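Local structure of macro domain-containing protein (Thermosipho africanus, 7OMU) at residues G331-L336 with G369-R374; L351-L356 with V383-P388; G362-I367 with L389-P394. The protein joins a DarT-like domain to a macro domain, and the macro domain holds adenosine-5-diphosphoribose in its pocket. The protein carries 1 engineered substitution. All blocks are in the same frame, centred on the assembly; numbering follows the deposited sequence.

Interaction 1: G331-L336 with G369-R374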
# COMPACT_ATOMS: atom_id res chain seq x y z
N GLY A 331 9.73 -16.68 -24.99
CA GLY A 331 9.97 -16.92 -23.55
C GLY A 331 8.75 -16.60 -22.71
O GLY A 331 8.53 -17.29 -21.69
N ILE A 332 7.99 -15.58 -23.12
CA ILE A 332 6.74 -15.14 -22.45
C ILE A 332 5.62 -16.12 -22.80
O ILE A 332 5.00 -16.67 -21.86
CB ILE A 332 6.40 -13.69 -22.85
CG1 ILE A 332 7.44 -12.71 -22.29
CG2 ILE A 332 4.98 -13.32 -22.45
CD1 ILE A 332 7.31 -11.30 -22.81
N GLU A 333 5.37 -16.35 -24.09
CA GLU A 333 4.35 -17.30 -24.60
C GLU A 333 4.50 -18.62 -23.85
O GLU A 333 3.49 -19.14 -23.35
CB GLU A 333 4.48 -17.47 -26.12
CG GLU A 333 3.31 -18.21 -26.75
CD GLU A 333 2.82 -17.62 -28.07
OE1 GLU A 333 3.57 -16.83 -28.69
OE2 GLU A 333 1.67 -17.94 -28.46
N SER A 334 5.73 -19.13 -23.76
CA SER A 334 6.11 -20.36 -23.02
C SER A 334 5.61 -20.28 -21.57
O SER A 334 4.85 -21.17 -21.16
CB SER A 334 7.59 -20.58 -23.07
OG SER A 334 7.95 -21.71 -22.28
N GLY A 335 6.05 -19.26 -20.84
CA GLY A 335 5.70 -19.04 -19.42
C GLY A 335 4.20 -18.96 -19.21
O GLY A 335 3.72 -19.52 -18.21
N LEU A 336 3.48 -18.29 -20.10
CA LEU A 336 2.00 -18.12 -20.01
C LEU A 336 1.33 -19.48 -20.18
O LEU A 336 0.42 -19.79 -19.39
CB LEU A 336 1.54 -17.11 -21.07
CG LEU A 336 1.94 -15.66 -20.81
CD1 LEU A 336 1.76 -14.81 -22.06
CD2 LEU A 336 1.15 -15.08 -19.65
N GLY A 369 0.20 -7.23 -24.24
CA GLY A 369 -1.17 -7.16 -23.71
C GLY A 369 -2.04 -8.29 -24.25
O GLY A 369 -2.48 -9.17 -23.51
N PRO A 370 -2.31 -8.31 -25.58
CA PRO A 370 -3.12 -9.36 -26.18
C PRO A 370 -2.58 -10.76 -25.82
O PRO A 370 -3.36 -11.58 -25.37
CB PRO A 370 -3.02 -9.06 -27.68
CG PRO A 370 -2.80 -7.58 -27.74
CD PRO A 370 -1.89 -7.30 -26.56
N LEU A 371 -1.28 -10.98 -26.00
CA LEU A 371 -0.62 -12.29 -25.72
C LEU A 371 -0.98 -12.76 -24.31
O LEU A 371 -1.45 -13.90 -24.17
CB LEU A 371 0.90 -12.13 -25.89
CG LEU A 371 1.73 -13.38 -25.59
CD1 LEU A 371 1.22 -14.58 -26.39
CD2 LEU A 371 3.20 -13.12 -25.87
N MET A 372 -0.78 -11.91 -23.30
CA MET A 372 -1.04 -12.22 -21.87
C MET A 372 -2.53 -12.55 -21.69
O MET A 372 -2.83 -13.55 -21.02
CB MET A 372 -0.68 -11.04 -20.96
CG MET A 372 0.80 -10.82 -20.79
SD MET A 372 1.11 -9.38 -19.73
CE MET A 372 0.80 -10.10 -18.12
N CYS A 373 -3.41 -11.72 -22.24
CA CYS A 373 -4.89 -11.86 -22.10
C CYS A 373 -5.33 -13.18 -22.75
O CYS A 373 -6.02 -13.96 -22.07
CB CYS A 373 -5.63 -10.68 -22.72
SG CYS A 373 -5.47 -9.16 -21.74
N ARG A 374 -4.91 -13.42 -24.00
CA ARG A 374 -5.16 -14.66 -24.77
C ARG A 374 -5.05 -15.88 -23.85
O ARG A 374 -5.95 -16.73 -23.91
CB ARG A 374 -4.15 -14.82 -25.91
CG ARG A 374 -4.51 -14.11 -27.20
CD ARG A 374 -3.46 -14.35 -28.27
NE ARG A 374 -3.14 -15.78 -28.38
CZ ARG A 374 -1.94 -16.29 -28.68
NH1 ARG A 374 -0.89 -15.51 -28.91
NH2 ARG A 374 -1.78 -17.61 -28.73
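Leu-371 reaches across from helix 365-376 and sets its branched end among Ile-332, Glu-333 and Leu-336 of helix 329-346. Its CG stands anti to the backbone N (chi1 178°), which carries both methyls over to the facing helix. There Leu-371 CD2 lies 3.9 Å from Ile-332 CG2, and the branch point Leu-371 CG meets Leu-336 CD1 at 3.8 Å. The same Leu-336 methyl also rests on the backbone of the other helix, 3.8 Å from Met-372 CA, so one methyl touches two consecutive residues of that helix.

Toward the surface the second methyl of Leu-371, CD1, lies 3.8 Å from Glu-333 CD, and the two side chains run roughly perpendicular. Beyond it Glu-333 OE2 comes to the edge of the Arg-374 guanidinium, near its plane, in a long salt bridge, with Arg-374 NH2 3.5 Å from OE2 in a weak hydrogen bond. The planes of the two charged groups are 68° apart, so they do not pair flat; Glu-333 OE2 is also hydrogen-bonded to Tyr-375 OH.

The axes of segments 331-336 and 369-374 approach to 10.0 Å and differ by 19° in direction; their helices are neighbours in one outer layer of the alpha/beta/alpha sandwich characteristic of macro domains.

Interaction 2: L351-L356 with V383-P388; sequences LAVPAL and VQIYLP. With APR (adenosine-5-diphosphoribose), chain C.
Four backbone hydrogen bonds zip Leu-351 to Ala-355 onto Gln-384 and Tyr-386, alternating in direction as in a regular parallel pair. Gln-384 N donates to Leu-351 O at 2.9 Å, and Val-353 N returns to Gln-384 O at 3.1 Å. Next, Tyr-386 N meets Val-353 O at 2.9 Å. The last, Ala-355 N to Tyr-386 O at 3.0 Å, extends the pairing one residue past the end of strand 351-354.

Within segment 383-388, Tyr-386 OH donates to Gln-384 OE1 at 2.9 Å, approaching from above the amide carbonyl plane; this ties the far end of the phenol to its neighbour on the same face. Ala-352 CB lies 4.0 Å from Tyr-386 CE1, while Tyr-386 CB, with ring atoms CG and CD2 a little farther off, approaches the adenine C2 of adenosine-5-diphosphoribose. Pro-388 CB and Ala-355 O border the adjoining ribose, and Ala-355 CB packs 3.7 Å from Pro-388 CD where the loops leave the sheet.

On the opposite face Val-353 and Ile-385 lie side by side, Val-353 CG2 and Ile-385 CG1 3.8 Å apart, against Met-372 of helix 365-376. That helix is the crossover of this beta-alpha-beta unit, whose strands sit centrally in the sheet, with strand 241-246 flanking 351-354 and strand 227-231 flanking 383-386.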
# COMPACT_ATOMS: atom_id res chain seq x y z
N LEU A 351 -4.14 -14.95 -8.99
CA LEU A 351 -2.88 -14.60 -9.68
C LEU A 351 -2.82 -13.09 -9.99
O LEU A 351 -3.80 -12.54 -10.53
CB LEU A 351 -2.80 -15.44 -10.96
CG LEU A 351 -1.49 -15.37 -11.72
CD1 LEU A 351 -0.36 -15.99 -10.91
CD2 LEU A 351 -1.62 -16.06 -13.06
N ALA A 352 -1.69 -12.46 -9.65
CA ALA A 352 -1.30 -11.12 -10.12
C ALA A 352 -0.04 -11.27 -10.98
O ALA A 352 0.99 -11.70 -10.44
CB ALA A 352 -1.07 -10.19 -8.96
N VAL A 353 -0.14 -10.96 -12.28
CA VAL A 353 1.04 -10.88 -13.19
C VAL A 353 1.23 -9.41 -13.55
O VAL A 353 0.27 -8.70 -13.82
CB VAL A 353 0.86 -11.76 -14.45
CG1 VAL A 353 0.55 -13.20 -14.10
CG2 VAL A 353 -0.20 -11.22 -15.38
N PRO A 354 2.49 -8.90 -13.54
CA PRO A 354 2.77 -7.57 -14.07
C PRO A 354 2.86 -7.66 -15.60
O PRO A 354 3.09 -8.74 -16.09
CB PRO A 354 4.14 -7.24 -13.46
CG PRO A 354 4.81 -8.58 -13.36
CD PRO A 354 3.70 -9.56 -13.04
N ALA A 355 2.68 -6.54 -16.29
CA ALA A 355 2.95 -6.42 -17.74
C ALA A 355 4.36 -6.94 -18.01
O ALA A 355 5.32 -6.31 -17.55
CB ALA A 355 2.77 -4.98 -18.17
N LEU A 356 4.48 -8.07 -18.70
CA LEU A 356 5.77 -8.81 -18.85
C LEU A 356 6.63 -8.13 -19.92
O LEU A 356 6.11 -7.85 -21.01
CB LEU A 356 5.46 -10.27 -19.20
CG LEU A 356 4.68 -11.02 -18.13
CD1 LEU A 356 4.05 -12.28 -18.68
CD2 LEU A 356 5.56 -11.34 -16.94
N VAL A 383 -7.65 -13.24 -11.78
CA VAL A 383 -6.36 -12.85 -12.42
C VAL A 383 -6.34 -11.33 -12.60
O VAL A 383 -7.30 -10.79 -13.20
CB VAL A 383 -6.16 -13.56 -13.77
CG1 VAL A 383 -4.90 -13.07 -14.47
CG2 VAL A 383 -6.11 -15.07 -13.61
N GLN A 384 -5.29 -10.68 -12.11
CA GLN A 384 -5.07 -9.22 -12.28
C GLN A 384 -3.78 -9.01 -13.09
O GLN A 384 -2.70 -9.32 -12.58
CB GLN A 384 -5.00 -8.55 -10.92
CG GLN A 384 -6.28 -8.67 -10.12
CD GLN A 384 -6.25 -7.89 -8.84
OE1 GLN A 384 -5.19 -7.62 -8.28
NE2 GLN A 384 -7.42 -7.52 -8.36
N ILE A 385 -3.92 -8.54 -14.33
CA ILE A 385 -2.78 -8.03 -15.14
C ILE A 385 -2.55 -6.59 -14.71
O ILE A 385 -3.48 -5.76 -14.85
CB ILE A 385 -3.04 -8.17 -16.65
CG1 ILE A 385 -3.21 -9.63 -17.05
CG2 ILE A 385 -1.94 -7.49 -17.44
CD1 ILE A 385 -3.53 -9.83 -18.52
N TYR A 386 -1.36 -6.30 -14.16
CA TYR A 386 -1.00 -4.98 -13.60
C TYR A 386 -0.31 -4.17 -14.70
O TYR A 386 0.84 -4.50 -15.07
CB TYR A 386 -0.18 -5.14 -12.33
CG TYR A 386 -1.05 -5.20 -11.10
CD1 TYR A 386 -1.63 -6.39 -10.69
CD2 TYR A 386 -1.34 -4.05 -10.38
CE1 TYR A 386 -2.46 -6.44 -9.58
CE2 TYR A 386 -2.16 -4.09 -9.27
CZ TYR A 386 -2.72 -5.29 -8.87
OH TYR A 386 -3.53 -5.31 -7.77
N LEU A 387 -1.01 -3.14 -15.18
CA LEU A 387 -0.55 -2.24 -16.27
C LEU A 387 0.75 -1.56 -15.85
O LEU A 387 0.93 -1.22 -14.68
CB LEU A 387 -1.62 -1.20 -16.59
CG LEU A 387 -2.96 -1.75 -17.10
CD1 LEU A 387 -3.95 -0.62 -17.34
CD2 LEU A 387 -2.78 -2.58 -18.37
N PRO A 388 1.66 -1.30 -16.81
CA PRO A 388 2.93 -0.64 -16.52
C PRO A 388 2.69 0.82 -16.12
O PRO A 388 1.87 1.46 -16.76
CB PRO A 388 3.68 -0.72 -17.86
CG PRO A 388 2.57 -0.74 -18.89
CD PRO A 388 1.48 -1.56 -18.24
N1 APR C . 2.80 -3.01 -9.40
C2 APR C . 2.51 -3.18 -10.70
N3 APR C . 3.30 -3.03 -11.77
C4 APR C . 4.53 -2.66 -11.39
C5 APR C . 4.98 -2.44 -10.11
C6 APR C . 4.06 -2.63 -9.06
N6 APR C . 4.35 -2.46 -7.77
N7 APR C . 6.32 -2.07 -10.12
C8 APR C . 6.65 -2.07 -11.39
N9 APR C . 5.60 -2.41 -12.21
C1' APR C . 5.59 -2.52 -13.68
C2' APR C . 6.56 -1.56 -14.37
O2' APR C . 5.92 -0.35 -14.71
C3' APR C . 7.02 -2.35 -15.61
O3' APR C . 6.44 -1.81 -16.79
O4' APR C . 6.00 -3.82 -14.02
C4' APR C . 6.55 -3.80 -15.36
C5' APR C . 7.62 -4.87 -15.49
O5' APR C . 8.68 -4.64 -14.51
PA APR C . 10.22 -4.95 -14.84
O1A APR C . 10.91 -5.42 -13.60
O2A APR C . 10.82 -3.79 -15.56
O3A APR C . 10.12 -6.20 -15.86
PB APR C . 10.81 -6.58 -17.26
O1B APR C . 10.55 -5.47 -18.23
O2B APR C . 10.38 -7.96 -17.65
O5D APR C . 12.37 -6.59 -16.86
C5D APR C . 12.97 -7.78 -16.28
O4D APR C . 14.43 -6.51 -14.83
O1D APR C . 13.08 -7.08 -13.05
C1D APR C . 14.35 -7.17 -13.57
O2D APR C . 15.66 -9.19 -12.93
C2D APR C . 14.71 -8.65 -13.82
O3D APR C . 16.58 -8.46 -15.40
C3D APR C . 15.18 -8.68 -15.28
C4D APR C . 14.40 -7.50 -15.88

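Interaction 3: G362-I367 with L389-P394. With APR (adenosine-5-diphosphoribose), chain C.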
# COMPACT_ATOMS: atom_id res chain seq x y z
N GLY A 362 11.84 -3.77 -22.70
CA GLY A 362 11.76 -2.88 -23.88
C GLY A 362 10.78 -3.38 -24.93
O GLY A 362 10.97 -3.03 -26.12
N LEU A 363 9.79 -4.18 -24.53
CA LEU A 363 8.65 -4.62 -25.39
C LEU A 363 7.46 -3.69 -25.15
O LEU A 363 7.47 -2.99 -24.11
CB LEU A 363 8.26 -6.07 -25.07
CG LEU A 363 8.76 -7.12 -26.05
CD1 LEU A 363 10.27 -7.06 -26.21
CD2 LEU A 363 8.33 -8.51 -25.60
N GLU A 364 6.50 -3.68 -26.07
CA GLU A 364 5.32 -2.77 -26.04
C GLU A 364 4.08 -3.57 -25.60
O GLU A 364 4.00 -4.77 -25.89
CB GLU A 364 5.09 -2.12 -27.40
CG GLU A 364 6.25 -1.25 -27.87
CD GLU A 364 6.28 0.16 -27.30
OE1 GLU A 364 6.56 1.08 -28.08
OE2 GLU A 364 6.05 0.32 -26.08
N TRP A 365 3.15 -2.89 -24.93
CA TRP A 365 1.89 -3.49 -24.43
C TRP A 365 1.00 -3.87 -25.61
O TRP A 365 0.18 -4.79 -25.46
CB TRP A 365 1.17 -2.52 -23.49
CG TRP A 365 -0.25 -2.90 -23.23
CD1 TRP A 365 -1.36 -2.47 -23.90
CD2 TRP A 365 -0.73 -3.82 -22.23
NE1 TRP A 365 -2.49 -3.04 -23.38
CE2 TRP A 365 -2.13 -3.87 -22.35
CE3 TRP A 365 -0.10 -4.59 -21.24
CZ2 TRP A 365 -2.92 -4.67 -21.53
CZ3 TRP A 365 -0.88 -5.37 -20.42
CH2 TRP A 365 -2.27 -5.40 -20.56
N SER A 366 1.16 -3.19 -26.75
CA SER A 366 0.42 -3.47 -28.01
C SER A 366 0.67 -4.92 -28.46
O SER A 366 -0.20 -5.47 -29.16
CB SER A 366 0.80 -2.49 -29.08
OG SER A 366 2.21 -2.41 -29.21
N ILE A 367 1.81 -5.52 -28.07
CA ILE A 367 2.16 -6.93 -28.40
C ILE A 367 1.89 -7.80 -27.17
O ILE A 367 1.24 -8.85 -27.34
CB ILE A 367 3.63 -7.05 -28.85
CG1 ILE A 367 3.94 -6.13 -30.04
CG2 ILE A 367 3.98 -8.50 -29.15
CD1 ILE A 367 3.10 -6.42 -31.27
N LEU A 389 3.40 1.29 -15.09
CA LEU A 389 3.09 2.55 -14.36
C LEU A 389 3.92 3.72 -14.90
O LEU A 389 3.60 4.87 -14.56
CB LEU A 389 3.34 2.32 -12.86
CG LEU A 389 2.39 1.32 -12.19
CD1 LEU A 389 2.92 0.88 -10.84
CD2 LEU A 389 0.99 1.90 -12.07
N GLU A 390 4.91 3.44 -15.74
CA GLU A 390 5.92 4.41 -16.24
C GLU A 390 5.65 4.70 -17.72
O GLU A 390 6.62 4.97 -18.45
CB GLU A 390 7.32 3.83 -16.03
CG GLU A 390 7.52 2.45 -16.67
CD GLU A 390 8.80 1.73 -16.32
OE1 GLU A 390 9.88 2.32 -16.49
OE2 GLU A 390 8.72 0.56 -15.87
N LYS A 391 4.38 4.64 -18.16
CA LYS A 391 4.05 4.41 -19.60
C LYS A 391 2.54 4.58 -19.84
O LYS A 391 1.76 3.90 -19.15
CB LYS A 391 4.52 3.00 -19.95
CG LYS A 391 4.58 2.65 -21.43
CD LYS A 391 5.20 1.29 -21.65
CE LYS A 391 4.78 0.66 -22.96
NZ LYS A 391 5.05 -0.80 -22.94
N ARG A 392 2.16 5.44 -20.79
CA ARG A 392 0.74 5.73 -21.13
C ARG A 392 0.24 4.74 -22.19
O ARG A 392 0.83 4.71 -23.28
CB ARG A 392 0.59 7.17 -21.63
CG ARG A 392 1.13 8.23 -20.68
CD ARG A 392 0.40 9.56 -20.79
NE ARG A 392 0.12 10.14 -19.48
CZ ARG A 392 -0.74 9.65 -18.59
NH1 ARG A 392 -1.43 8.55 -18.85
NH2 ARG A 392 -0.92 10.27 -17.43
N ILE A 393 -0.81 3.98 -21.88
CA ILE A 393 -1.49 3.05 -22.83
C ILE A 393 -2.70 3.78 -23.41
O ILE A 393 -3.56 4.24 -22.66
CB ILE A 393 -1.91 1.74 -22.14
CG1 ILE A 393 -0.81 1.13 -21.26
CG2 ILE A 393 -2.41 0.73 -23.15
CD1 ILE A 393 0.50 0.93 -21.97
N PRO A 394 -2.82 3.92 -24.75
CA PRO A 394 -4.05 4.41 -25.37
C PRO A 394 -5.26 3.62 -24.86
O PRO A 394 -5.15 2.42 -24.70
CB PRO A 394 -3.83 4.17 -26.87
CG PRO A 394 -2.33 4.14 -27.04
CD PRO A 394 -1.77 3.60 -25.74
N1 APR C . 2.80 -3.01 -9.40
C2 APR C . 2.51 -3.18 -10.70
N3 APR C . 3.30 -3.03 -11.77
C4 APR C . 4.53 -2.66 -11.39
C5 APR C . 4.98 -2.44 -10.11
C6 APR C . 4.06 -2.63 -9.06
N6 APR C . 4.35 -2.46 -7.77
N7 APR C . 6.32 -2.07 -10.12
C8 APR C . 6.65 -2.07 -11.39
N9 APR C . 5.60 -2.41 -12.21
C1' APR C . 5.59 -2.52 -13.68
C2' APR C . 6.56 -1.56 -14.37
O2' APR C . 5.92 -0.35 -14.71
C3' APR C . 7.02 -2.35 -15.61
O3' APR C . 6.44 -1.81 -16.79
O4' APR C . 6.00 -3.82 -14.02
C4' APR C . 6.55 -3.80 -15.36
C5' APR C . 7.62 -4.87 -15.49
O5' APR C . 8.68 -4.64 -14.51
PA APR C . 10.22 -4.95 -14.84
O1A APR C . 10.91 -5.42 -13.60
O2A APR C . 10.82 -3.79 -15.56
O3A APR C . 10.12 -6.20 -15.86
PB APR C . 10.81 -6.58 -17.26
O1B APR C . 10.55 -5.47 -18.23
O2B APR C . 10.38 -7.96 -17.65
O5D APR C . 12.37 -6.59 -16.86
C5D APR C . 12.97 -7.78 -16.28
O4D APR C . 14.43 -6.51 -14.83
O1D APR C . 13.08 -7.08 -13.05
C1D APR C . 14.35 -7.17 -13.57
O2D APR C . 15.66 -9.19 -12.93
C2D APR C . 14.71 -8.65 -13.82
O3D APR C . 16.58 -8.46 -15.40
C3D APR C . 15.18 -8.68 -15.28
C4D APR C . 14.40 -7.50 -15.88
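Lys-391 NZ is held by groups just ahead of helix 365-376: a weak hydrogen bond to Leu-363 O at 3.5 Å and a salt bridge to Glu-364 OE2, also 3.5 Å from NZ. Cys-358 O adds another weak bond. In this macro domain the contact joins the N-terminal end of the helix, where Glu-364 is the N-cap residue, to the loop that follows strand 383-386. The lysine gets there by running fully extended from a CG anti to its backbone N (chi1 -167°), whereas the glutamate chain bends at its second torsion and the two cross at a slant.

Next to this polar cluster the side chains of Ile-393 and Trp-365 cross at about a right angle. Ile-393 CG2 comes within 3.5 Å of Trp-365 CD1, and Ile-393 CD1 reaches the base of the same side chain, 3.8 Å from Trp-365 CB. The indole is fixed further by its NE1, hydrogen-bonded to Gln-397 O.

The start of segment 389-394 turns to adenosine-5-diphosphoribose. Leu-389 CD1 touches the adenine, 3.9 Å from C4 of the ligand. Glu-390 OE2 accepts a hydrogen bond from hydroxyl O2' of the adenosine ribose at 3.2 Å and a weak one from O3'. The O2' oxygen is also an acceptor itself, taking the backbone N-H of Leu-389 at 3.0 Å and 166°.

Overall arrangement
After the DarT-like region and the first macro-domain strands, the chain runs through helix 329-346, strand 351-354, helix 365-376 and strand 383-386 before entering the loop 389-394. Interaction 1 closes the excursion from the first helix to the second, interaction 2 the crossover between the strands, and interaction 3 the return from the loop to the start of helix 365-376. None nests inside another: the segments of every pair alternate, so all three closures interlock. Cys-373 joins interaction 1 to interaction 2 by packing on Ile-385, and Trp-365 joins interactions 2 and 3 through Leu-387 and Ile-385. Helix layer, central sheet and ligand-facing loop are thus tied together, with interactions 2 and 3 both touching adenosine-5-diphosphoribose.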